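Local coordinates for protein oxidoreductase, iron/ascorbate family (Shewanella oneidensis, PDB 3ON7) that probably acts as a non-haem iron(II)- and 2-oxoglutarate-dependent oxygenase, predicted to form ethylene from 2-oxoglutarate and to oxidise L-arginine, at residues M217-A221 with L260-A266; L22-F27 with Y225-H231; R42-W47 with S101-I106. One frame throughout, in Å; residues are numbered along the deposited sequence.

Contact 1: M217-A221 with L260-A266; sequences MLQEA and LSERYTA
Glu220 reaches Ser261 because its CG stands opposite the backbone N (chi1 179°) and its chain then bends at chi2, which carries the carboxylate off the helix to the loop. There Ser261 OG, set between its own backbone N and carbonyl carbon (chi1 73°), donates to Glu220 OE2 at 2.7 Å, on the anti lone pair. The same hydroxyl oxygen accepts from the backbone N of Arg263 at 3.0 Å and, over a longer path, from that of Tyr264, so one side chain ties the turn and holds the helix. A valine in place of Ser261 would probably leave Glu220 OE2 without its donor and both backbone N-H groups without their shared acceptor. Glu220 OE2 also lies at the edge of the Tyr264 ring, 3.4 Å from CD2, with carboxylate and ring planes almost perpendicular.

The apolar half of the contact centres on Leu260 and Met217. Leu260 CD1 meets CG of Met217, a selenomethionine, at 3.7 Å, while its CD2 lies against the Met217 carbonyl oxygen. Beyond CG the Met217 chain runs extended, bringing SE to Ala266 CB at 3.8 Å. Ala221 CA approaches Leu260 O at 3.2 Å in a nearly straight CA-H...O contact, and a water lies between Ala221 O and Leu260 O, 2.8 Å from each. Tyr269 of helix 266-277 packs on Met217 and Leu260, and Arg263 forms a salt bridge with Asp85 of a second subunit. The Ser261 hydroxyl thus makes an ST turn and an ST motif at once, in the loop that leads into the C-terminal helix.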
loop_
_atom_site.group_PDB
_atom_site.type_symbol
_atom_site.label_atom_id
_atom_site.label_comp_id
_atom_site.label_asym_id
_atom_site.label_seq_id
_atom_site.Cartn_x
_atom_site.Cartn_y
_atom_site.Cartn_z
HETATM N N MSE B 217 2.521 21.225 -3.587
HETATM C CA MSE B 217 3.825 21.243 -2.943
HETATM C C MSE B 217 4.647 22.531 -3.180
HETATM O O MSE B 217 5.408 22.923 -2.304
HETATM C CB MSE B 217 4.608 19.990 -3.287
HETATM C CG MSE B 217 4.144 18.776 -2.488
HETATM SE SE MSE B 217 5.002 17.200 -3.158
HETATM C CE MSE B 217 3.962 15.868 -2.224
ATOM N N LEU B 218 4.471 23.203 -4.314
ATOM C CA LEU B 218 5.122 24.514 -4.547
ATOM C C LEU B 218 4.365 25.647 -3.854
ATOM O O LEU B 218 4.984 26.639 -3.420
ATOM C CB LEU B 218 5.295 24.819 -6.060
ATOM C CG LEU B 218 6.114 26.059 -6.439
ATOM C CD1 LEU B 218 7.460 26.094 -5.716
ATOM C CD2 LEU B 218 6.344 26.128 -7.970
ATOM N N GLN B 219 3.040 25.504 -3.742
ATOM C CA GLN B 219 2.266 26.422 -2.915
ATOM C C GLN B 219 2.789 26.388 -1.488
ATOM O O GLN B 219 3.037 27.441 -0.878
ATOM C CB GLN B 219 0.774 26.120 -2.948
ATOM C CG GLN B 219 -0.055 27.137 -2.171
ATOM C CD GLN B 219 -1.564 26.901 -2.239
ATOM O OE1 GLN B 219 -2.158 26.884 -3.305
ATOM N NE2 GLN B 219 -2.189 26.779 -1.081
ATOM N N GLU B 220 2.971 25.178 -0.962
ATOM C CA GLU B 220 3.493 25.001 0.388
ATOM C C GLU B 220 4.916 25.537 0.505
ATOM O O GLU B 220 5.232 26.198 1.484
ATOM C CB GLU B 220 3.471 23.521 0.778
ATOM C CG GLU B 220 4.013 23.219 2.169
ATOM C CD GLU B 220 3.167 23.800 3.295
ATOM O OE1 GLU B 220 1.980 24.153 3.092
ATOM O OE2 GLU B 220 3.692 23.881 4.404
ATOM N N ALA B 221 5.773 25.247 -0.485
ATOM C CA ALA B 221 7.170 25.683 -0.423
ATOM C C ALA B 221 7.318 27.201 -0.460
ATOM O O ALA B 221 8.256 27.745 0.119
ATOM C CB ALA B 221 7.991 25.054 -1.528
ATOM N N LEU B 260 9.785 21.066 2.474
ATOM C CA LEU B 260 8.963 22.062 1.786
ATOM C C LEU B 260 8.781 23.316 2.624
ATOM O O LEU B 260 8.658 24.405 2.089
ATOM C CB LEU B 260 7.594 21.488 1.466
ATOM C CG LEU B 260 7.543 20.361 0.438
ATOM C CD1 LEU B 260 6.169 19.674 0.480
ATOM C CD2 LEU B 260 7.871 20.877 -0.968
ATOM N N SER B 261 8.747 23.132 3.940
ATOM C CA SER B 261 8.440 24.176 4.888
ATOM C C SER B 261 8.821 23.665 6.276
ATOM O O SER B 261 9.353 22.548 6.410
ATOM C CB SER B 261 6.944 24.509 4.870
ATOM O OG SER B 261 6.181 23.471 5.498
ATOM N N GLU B 262 8.531 24.475 7.296
ATOM C CA GLU B 262 8.743 24.093 8.681
ATOM C C GLU B 262 7.848 22.920 9.079
ATOM O O GLU B 262 8.136 22.258 10.076
ATOM C CB GLU B 262 8.478 25.278 9.648
ATOM C CG GLU B 262 9.438 26.478 9.487
ATOM C CD GLU B 262 9.858 27.152 10.808
ATOM O OE1 GLU B 262 9.119 27.064 11.826
ATOM O OE2 GLU B 262 10.946 27.780 10.809
ATOM N N ARG B 263 6.781 22.683 8.311
ATOM C CA ARG B 263 5.734 21.711 8.660
ATOM C C ARG B 263 5.808 20.389 7.909
ATOM O O ARG B 263 5.402 19.362 8.447
ATOM C CB ARG B 263 4.342 22.310 8.423
ATOM C CG ARG B 263 3.958 23.452 9.361
ATOM C CD ARG B 263 2.624 24.118 8.939
ATOM N NE ARG B 263 1.521 23.152 8.806
ATOM C CZ ARG B 263 0.241 23.471 8.579
ATOM N NH1 ARG B 263 -0.138 24.749 8.464
ATOM N NH2 ARG B 263 -0.674 22.501 8.475
ATOM N N TYR B 264 6.313 20.413 6.677
ATOM C CA TYR B 264 6.331 19.230 5.841
ATOM C C TYR B 264 7.584 19.007 5.003
ATOM O O TYR B 264 8.177 19.938 4.472
ATOM C CB TYR B 264 5.176 19.297 4.831
ATOM C CG TYR B 264 3.776 19.461 5.383
ATOM C CD1 TYR B 264 3.055 18.362 5.842
ATOM C CD2 TYR B 264 3.140 20.698 5.362
ATOM C CE1 TYR B 264 1.743 18.508 6.298
ATOM C CE2 TYR B 264 1.840 20.851 5.799
ATOM C CZ TYR B 264 1.143 19.753 6.272
ATOM O OH TYR B 264 -0.144 19.900 6.737
ATOM N N THR B 265 7.926 17.735 4.835
ATOM C CA THR B 265 8.680 17.275 3.678
ATOM C C THR B 265 7.668 16.829 2.612
ATOM O O THR B 265 6.463 16.741 2.877
ATOM C CB THR B 265 9.547 16.076 4.030
ATOM O OG1 THR B 265 8.701 15.041 4.524
ATOM C CG2 THR B 265 10.584 16.438 5.082
ATOM N N ALA B 266 8.136 16.542 1.405
ATOM C CA ALA B 266 7.212 16.114 0.338
ATOM C C ALA B 266 6.562 14.782 0.752
ATOM O O ALA B 266 5.354 14.575 0.577
ATOM C CB ALA B 266 7.933 15.981 -0.988
HETATM O O HOH W 1 8.717 27.132 2.783
#

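Contact 2: L22-F27 with Y225-H231; sequences LRETGF and YFPSTSH
Arg23 lies across Tyr225, and its conformation decides which part touches. Its CG is trans to the backbone N (chi1 -173°), and the chain turns at chi3, so that the methylenes rather than the guanidinium rest on the ring. CG sits over one face, 4.0 Å from the ring centroid in a CH-pi contact, and Arg23 CD comes to 3.2 Å from Tyr225 OH. The guanidinium plane is tilted 55° to the ring; its NH2 is shared between Glu20, in a salt bridge, and Glu24, in a salt bridge whose hydrogen bond is weak. Next to Tyr225, the Phe226 ring presents its edge to the Arg23 backbone N.

Pro227 sets CD and CG against the last turn of the helix, CD 3.2 Å from Arg23 O. Where the helix stops, Thr229 OG1 donates to Thr25 O at 2.9 Å, arriving from above the carbonyl plane. Thr25 turns its own hydroxyl back to Ser21 O and accepts from Phe27 N in an ST turn. Gly26 has positive phi, and a side chain there would run into Thr229 OG1. A water joins Gly26 O to Thr229 N.

At the far end Phe27 CZ points at one face of His231, 3.5 Å from CG, in an edge-to-face pair. With CG between the backbone N and the carbonyl carbon (chi1 51°), His231 turns ND1 to Thr229 O and donates to it in the ring plane, which fixes the rotation of the imidazole. With His174 and Asp176 it forms a possible vacant metal site, consistent with the iron-binding triad of this family.

The contact joins the end of helix 14-25 to the extended loop that leads into strand 231-234: Ile124 of helix 103-126 packs on Leu22 and Phe226, and strand 210-214 lies against Phe27, Phe226 and His231.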
loop_
_atom_site.group_PDB
_atom_site.type_symbol
_atom_site.label_atom_id
_atom_site.label_comp_id
_atom_site.label_asym_id
_atom_site.label_seq_id
_atom_site.Cartn_x
_atom_site.Cartn_y
_atom_site.Cartn_z
ATOM N N LEU B 22 1.835 32.975 -13.260
ATOM C CA LEU B 22 1.727 31.865 -12.314
ATOM C C LEU B 22 1.343 32.373 -10.948
ATOM O O LEU B 22 0.480 31.797 -10.300
ATOM C CB LEU B 22 3.040 31.071 -12.223
ATOM C CG LEU B 22 3.378 30.079 -13.349
ATOM C CD1 LEU B 22 4.789 29.546 -13.171
ATOM C CD2 LEU B 22 2.389 28.912 -13.431
ATOM N N ARG B 23 2.000 33.441 -10.507
ATOM C CA ARG B 23 1.670 34.069 -9.228
ATOM C C ARG B 23 0.211 34.499 -9.198
ATOM O O ARG B 23 -0.480 34.276 -8.213
ATOM C CB ARG B 23 2.555 35.301 -8.963
ATOM C CG ARG B 23 2.385 35.903 -7.567
ATOM C CD ARG B 23 2.816 37.371 -7.501
ATOM N NE ARG B 23 1.912 38.220 -8.273
ATOM C CZ ARG B 23 0.684 38.569 -7.890
ATOM N NH1 ARG B 23 0.193 38.168 -6.716
ATOM N NH2 ARG B 23 -0.056 39.337 -8.687
ATOM N N GLU B 24 -0.250 35.125 -10.273
ATOM C CA GLU B 24 -1.610 35.671 -10.298
ATOM C C GLU B 24 -2.688 34.579 -10.425
ATOM O O GLU B 24 -3.704 34.643 -9.732
ATOM C CB GLU B 24 -1.748 36.716 -11.418
ATOM C CG GLU B 24 -3.104 37.420 -11.481
ATOM C CD GLU B 24 -3.481 38.114 -10.168
ATOM O OE1 GLU B 24 -2.721 39.016 -9.736
ATOM O OE2 GLU B 24 -4.536 37.760 -9.575
ATOM N N THR B 25 -2.471 33.587 -11.297
ATOM C CA THR B 25 -3.521 32.620 -11.646
ATOM C C THR B 25 -3.190 31.166 -11.325
ATOM O O THR B 25 -4.056 30.311 -11.451
ATOM C CB THR B 25 -3.829 32.633 -13.165
ATOM O OG1 THR B 25 -2.743 32.009 -13.874
ATOM C CG2 THR B 25 -4.055 34.038 -13.675
ATOM N N GLY B 26 -1.941 30.864 -10.972
ATOM C CA GLY B 26 -1.516 29.469 -10.781
ATOM C C GLY B 26 -1.104 28.757 -12.059
ATOM O O GLY B 26 -0.627 27.632 -11.999
ATOM N N PHE B 27 -1.265 29.429 -13.201
ATOM C CA PHE B 27 -1.038 28.851 -14.524
ATOM C C PHE B 27 -0.253 29.808 -15.417
ATOM O O PHE B 27 -0.322 31.030 -15.260
ATOM C CB PHE B 27 -2.369 28.547 -15.223
ATOM C CG PHE B 27 -2.917 27.182 -14.916
ATOM C CD1 PHE B 27 -3.380 26.870 -13.635
ATOM C CD2 PHE B 27 -2.982 26.206 -15.908
ATOM C CE1 PHE B 27 -3.870 25.631 -13.354
ATOM C CE2 PHE B 27 -3.479 24.963 -15.631
ATOM C CZ PHE B 27 -3.928 24.669 -14.357
ATOM N N TYR B 225 2.563 32.104 -1.928
ATOM C CA TYR B 225 2.894 33.131 -2.918
ATOM C C TYR B 225 2.554 32.666 -4.327
ATOM O O TYR B 225 2.048 33.453 -5.119
ATOM C CB TYR B 225 4.363 33.533 -2.854
ATOM C CG TYR B 225 4.718 34.695 -3.770
ATOM C CD1 TYR B 225 4.457 36.015 -3.398
ATOM C CD2 TYR B 225 5.319 34.474 -5.002
ATOM C CE1 TYR B 225 4.793 37.095 -4.238
ATOM C CE2 TYR B 225 5.647 35.537 -5.853
ATOM C CZ TYR B 225 5.380 36.841 -5.463
ATOM O OH TYR B 225 5.707 37.874 -6.303
ATOM N N PHE B 226 2.833 31.395 -4.627
ATOM C CA PHE B 226 2.392 30.779 -5.872
ATOM C C PHE B 226 1.216 29.865 -5.578
ATOM O O PHE B 226 1.376 28.873 -4.889
ATOM C CB PHE B 226 3.532 29.993 -6.526
ATOM C CG PHE B 226 4.628 30.868 -7.064
ATOM C CD1 PHE B 226 4.386 31.725 -8.130
ATOM C CD2 PHE B 226 5.887 30.858 -6.499
ATOM C CE1 PHE B 226 5.385 32.547 -8.628
ATOM C CE2 PHE B 226 6.896 31.686 -6.988
ATOM C CZ PHE B 226 6.644 32.524 -8.057
ATOM N N PRO B 227 0.023 30.196 -6.093
ATOM C CA PRO B 227 -1.138 29.378 -5.755
ATOM C C PRO B 227 -1.252 28.095 -6.586
ATOM O O PRO B 227 -0.971 28.122 -7.790
ATOM C CB PRO B 227 -2.308 30.318 -6.026
ATOM C CG PRO B 227 -1.801 31.209 -7.147
ATOM C CD PRO B 227 -0.355 31.422 -6.807
ATOM N N SER B 228 -1.646 26.996 -5.935
ATOM C CA SER B 228 -2.074 25.779 -6.624
ATOM C C SER B 228 -3.554 25.904 -6.894
ATOM O O SER B 228 -4.355 25.886 -5.972
ATOM C CB SER B 228 -1.836 24.542 -5.771
ATOM O OG SER B 228 -2.353 23.379 -6.416
ATOM N N THR B 229 -3.903 26.036 -8.165
ATOM C CA THR B 229 -5.242 26.478 -8.579
ATOM C C THR B 229 -6.075 25.312 -9.171
ATOM O O THR B 229 -5.551 24.374 -9.807
ATOM C CB THR B 229 -5.135 27.650 -9.612
ATOM O OG1 THR B 229 -4.351 28.708 -9.059
ATOM C CG2 THR B 229 -6.492 28.216 -9.968
ATOM N N SER B 230 -7.375 25.395 -8.918
ATOM C CA SER B 230 -8.329 24.403 -9.336
ATOM C C SER B 230 -8.550 24.534 -10.835
ATOM O O SER B 230 -8.869 25.636 -11.335
ATOM C CB SER B 230 -9.651 24.630 -8.587
ATOM O OG SER B 230 -10.642 23.689 -8.959
ATOM N N HIS B 231 -8.404 23.411 -11.535
ATOM C CA HIS B 231 -8.632 23.351 -12.968
ATOM C C HIS B 231 -9.470 22.132 -13.360
ATOM O O HIS B 231 -9.474 21.123 -12.637
ATOM C CB HIS B 231 -7.308 23.347 -13.722
ATOM C CG HIS B 231 -6.332 22.323 -13.247
ATOM N ND1 HIS B 231 -5.648 22.435 -12.055
ATOM C CD2 HIS B 231 -5.900 21.180 -13.823
ATOM C CE1 HIS B 231 -4.850 21.393 -11.916
ATOM N NE2 HIS B 231 -4.989 20.615 -12.972
HETATM O O HOH W 2 0.951 35.831 -4.487
HETATM O O HOH W 3 -2.009 25.859 -10.590
#

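Contact 3: R42-W47 with S101-I106; sequences RIYTEW and SLRANI
Leu102 fits between Glu46 and Trp47, one methyl to each. Its CD1 stands over the six-membered ring of Trp47, 3.5 Å from the centroid and 11° off the normal, a CH-pi contact. The other branch, CD2, slides alongside the Glu46 chain at 3.5 Å from CG. Glu46 CG lies between backbone N and carbonyl carbon (chi1 59°), from where the extended chain takes the carboxylate across to Asn105. Asn105 ND2 donates to Glu46 OE2 at 2.8 Å, approaching from above the carboxylate plane.

A water completes this polar patch: it donates to Glu46 OE2 and Leu102 O and accepts from Trp47 NE1, so the indole N-H and the carboxylate share one bridge. Further in, Ile106 CD1 meets Ile43 CG2 at 4.0 Å and comes equally near Trp47 NE1, while Ile43 CD1 lies 3.5 Å from Asn105 O.

The second shell positions the indole, since Phe50 and Tyr90 both meet it edge-to-face. Helix 37-51 is thereby joined to the beginning of helix 103-126, and both rest on the main sheet, where Ile154 of strand 151-157 lies against Trp47 and Ile106, and Leu248 of strand 245-252 against Ile43.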
loop_
_atom_site.group_PDB
_atom_site.type_symbol
_atom_site.label_atom_id
_atom_site.label_comp_id
_atom_site.label_asym_id
_atom_site.label_seq_id
_atom_site.Cartn_x
_atom_site.Cartn_y
_atom_site.Cartn_z
ATOM N N ARG B 42 4.671 13.011 -33.379
ATOM C CA ARG B 42 5.094 11.626 -33.569
ATOM C C ARG B 42 4.603 10.777 -32.372
ATOM O O ARG B 42 4.150 9.636 -32.541
ATOM C CB ARG B 42 6.634 11.549 -33.737
ATOM C CG ARG B 42 7.117 10.840 -35.012
ATOM C CD ARG B 42 8.412 11.438 -35.619
ATOM N NE ARG B 42 9.587 11.276 -34.749
ATOM C CZ ARG B 42 10.373 12.257 -34.289
ATOM N NH1 ARG B 42 10.162 13.532 -34.613
ATOM N NH2 ARG B 42 11.404 11.956 -33.501
ATOM N N ILE B 43 4.687 11.356 -31.178
ATOM C CA ILE B 43 4.231 10.720 -29.953
ATOM C C ILE B 43 2.705 10.552 -29.912
ATOM O O ILE B 43 2.223 9.466 -29.580
ATOM C CB ILE B 43 4.780 11.474 -28.710
ATOM C CG1 ILE B 43 6.258 11.107 -28.512
ATOM C CG2 ILE B 43 4.021 11.143 -27.436
ATOM C CD1 ILE B 43 7.004 12.068 -27.636
ATOM N N TYR B 44 1.953 11.593 -30.259
ATOM C CA TYR B 44 0.497 11.488 -30.337
ATOM C C TYR B 44 0.107 10.352 -31.268
ATOM O O TYR B 44 -0.756 9.521 -30.939
ATOM C CB TYR B 44 -0.125 12.774 -30.878
ATOM C CG TYR B 44 -0.551 13.772 -29.832
ATOM C CD1 TYR B 44 0.372 14.346 -28.973
ATOM C CD2 TYR B 44 -1.869 14.171 -29.724
ATOM C CE1 TYR B 44 -0.011 15.293 -28.030
ATOM C CE2 TYR B 44 -2.258 15.108 -28.773
ATOM C CZ TYR B 44 -1.325 15.661 -27.931
ATOM O OH TYR B 44 -1.703 16.585 -26.979
ATOM N N THR B 45 0.780 10.297 -32.415
ATOM C CA THR B 45 0.474 9.312 -33.436
ATOM C C THR B 45 0.728 7.894 -32.962
ATOM O O THR B 45 -0.144 7.049 -33.087
ATOM C CB THR B 45 1.236 9.598 -34.757
ATOM O OG1 THR B 45 0.778 10.845 -35.297
ATOM C CG2 THR B 45 0.999 8.498 -35.790
ATOM N N GLU B 46 1.900 7.614 -32.413
ATOM C CA GLU B 46 2.214 6.224 -32.105
ATOM C C GLU B 46 1.545 5.724 -30.824
ATOM O O GLU B 46 1.315 4.519 -30.677
ATOM C CB GLU B 46 3.725 5.935 -32.149
ATOM C CG GLU B 46 4.603 6.727 -31.212
ATOM C CD GLU B 46 6.093 6.550 -31.505
ATOM O OE1 GLU B 46 6.441 5.967 -32.558
ATOM O OE2 GLU B 46 6.917 6.987 -30.670
ATOM N N TRP B 47 1.186 6.635 -29.920
ATOM C CA TRP B 47 0.460 6.235 -28.721
ATOM C C TRP B 47 -1.007 6.035 -29.026
ATOM O O TRP B 47 -1.631 5.108 -28.513
ATOM C CB TRP B 47 0.678 7.236 -27.581
ATOM C CG TRP B 47 1.976 6.963 -26.932
ATOM C CD1 TRP B 47 3.182 7.479 -27.261
ATOM C CD2 TRP B 47 2.210 6.051 -25.864
ATOM N NE1 TRP B 47 4.160 6.960 -26.457
ATOM C CE2 TRP B 47 3.582 6.086 -25.580
ATOM C CE3 TRP B 47 1.392 5.220 -25.111
ATOM C CZ2 TRP B 47 4.148 5.328 -24.573
ATOM C CZ3 TRP B 47 1.965 4.457 -24.118
ATOM C CH2 TRP B 47 3.324 4.517 -23.858
ATOM N N SER B 101 8.867 -0.473 -28.758
ATOM C CA SER B 101 8.714 0.353 -29.988
ATOM C C SER B 101 8.496 1.823 -29.663
ATOM O O SER B 101 8.706 2.678 -30.515
ATOM C CB SER B 101 7.592 -0.183 -30.914
ATOM O OG SER B 101 6.290 0.166 -30.458
ATOM N N LEU B 102 8.118 2.121 -28.420
ATOM C CA LEU B 102 7.758 3.475 -28.022
ATOM C C LEU B 102 8.782 4.155 -27.101
ATOM O O LEU B 102 8.698 5.350 -26.890
ATOM C CB LEU B 102 6.389 3.460 -27.324
ATOM C CG LEU B 102 5.136 2.982 -28.062
ATOM C CD1 LEU B 102 3.946 2.817 -27.083
ATOM C CD2 LEU B 102 4.775 3.920 -29.189
ATOM N N ARG B 103 9.726 3.400 -26.547
ATOM C CA ARG B 103 10.671 3.899 -25.532
ATOM C C ARG B 103 11.513 5.140 -25.958
ATOM O O ARG B 103 11.591 6.137 -25.225
ATOM C CB ARG B 103 11.611 2.754 -25.112
ATOM C CG ARG B 103 12.681 3.118 -24.050
ATOM C CD ARG B 103 13.472 1.886 -23.582
ATOM N NE ARG B 103 12.630 0.938 -22.825
ATOM C CZ ARG B 103 12.535 0.872 -21.489
ATOM N NH1 ARG B 103 13.227 1.696 -20.712
ATOM N NH2 ARG B 103 11.722 -0.027 -20.916
ATOM N N ALA B 104 12.130 5.082 -27.132
ATOM C CA ALA B 104 13.058 6.135 -27.559
ATOM C C ALA B 104 12.381 7.493 -27.555
ATOM O O ALA B 104 12.885 8.434 -26.960
ATOM C CB ALA B 104 13.625 5.837 -28.930
ATOM N N ASN B 105 11.234 7.586 -28.203
ATOM C CA ASN B 105 10.541 8.855 -28.334
ATOM C C ASN B 105 9.995 9.351 -27.013
ATOM O O ASN B 105 10.071 10.549 -26.707
ATOM C CB ASN B 105 9.420 8.761 -29.378
ATOM C CG ASN B 105 9.957 8.731 -30.824
ATOM O OD1 ASN B 105 11.107 9.064 -31.070
ATOM N ND2 ASN B 105 9.128 8.323 -31.758
ATOM N N ILE B 106 9.446 8.450 -26.210
ATOM C CA ILE B 106 8.788 8.909 -25.006
ATOM C C ILE B 106 9.819 9.325 -23.965
ATOM O O ILE B 106 9.606 10.303 -23.283
ATOM C CB ILE B 106 7.752 7.890 -24.456
ATOM C CG1 ILE B 106 6.687 8.618 -23.642
ATOM C CG2 ILE B 106 8.418 6.784 -23.638
ATOM C CD1 ILE B 106 6.082 9.813 -24.335
HETATM O O HOH W 4 6.885 7.143 -27.928
#

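Contacts 1 and 2 are neighbours, their centres 16 Å apart, and they touch directly: Gln219 OE1, on the helix of contact 1, lies 2.7 Å from Ser228 N of contact 2, a probable hydrogen bond. Their segments alternate along the chain, so the two contacts cross in sequence. Contact 2 alone contains a residue of the possible vacant metal site, His231, which places it nearest to the presumed iron centre. Contact 3 is formed between residues that lie inside the long span joined by contact 2. It stands on the other side of the chain's centre, with nearest atoms about 14 Å from contact 2 and about 22 Å from contact 1.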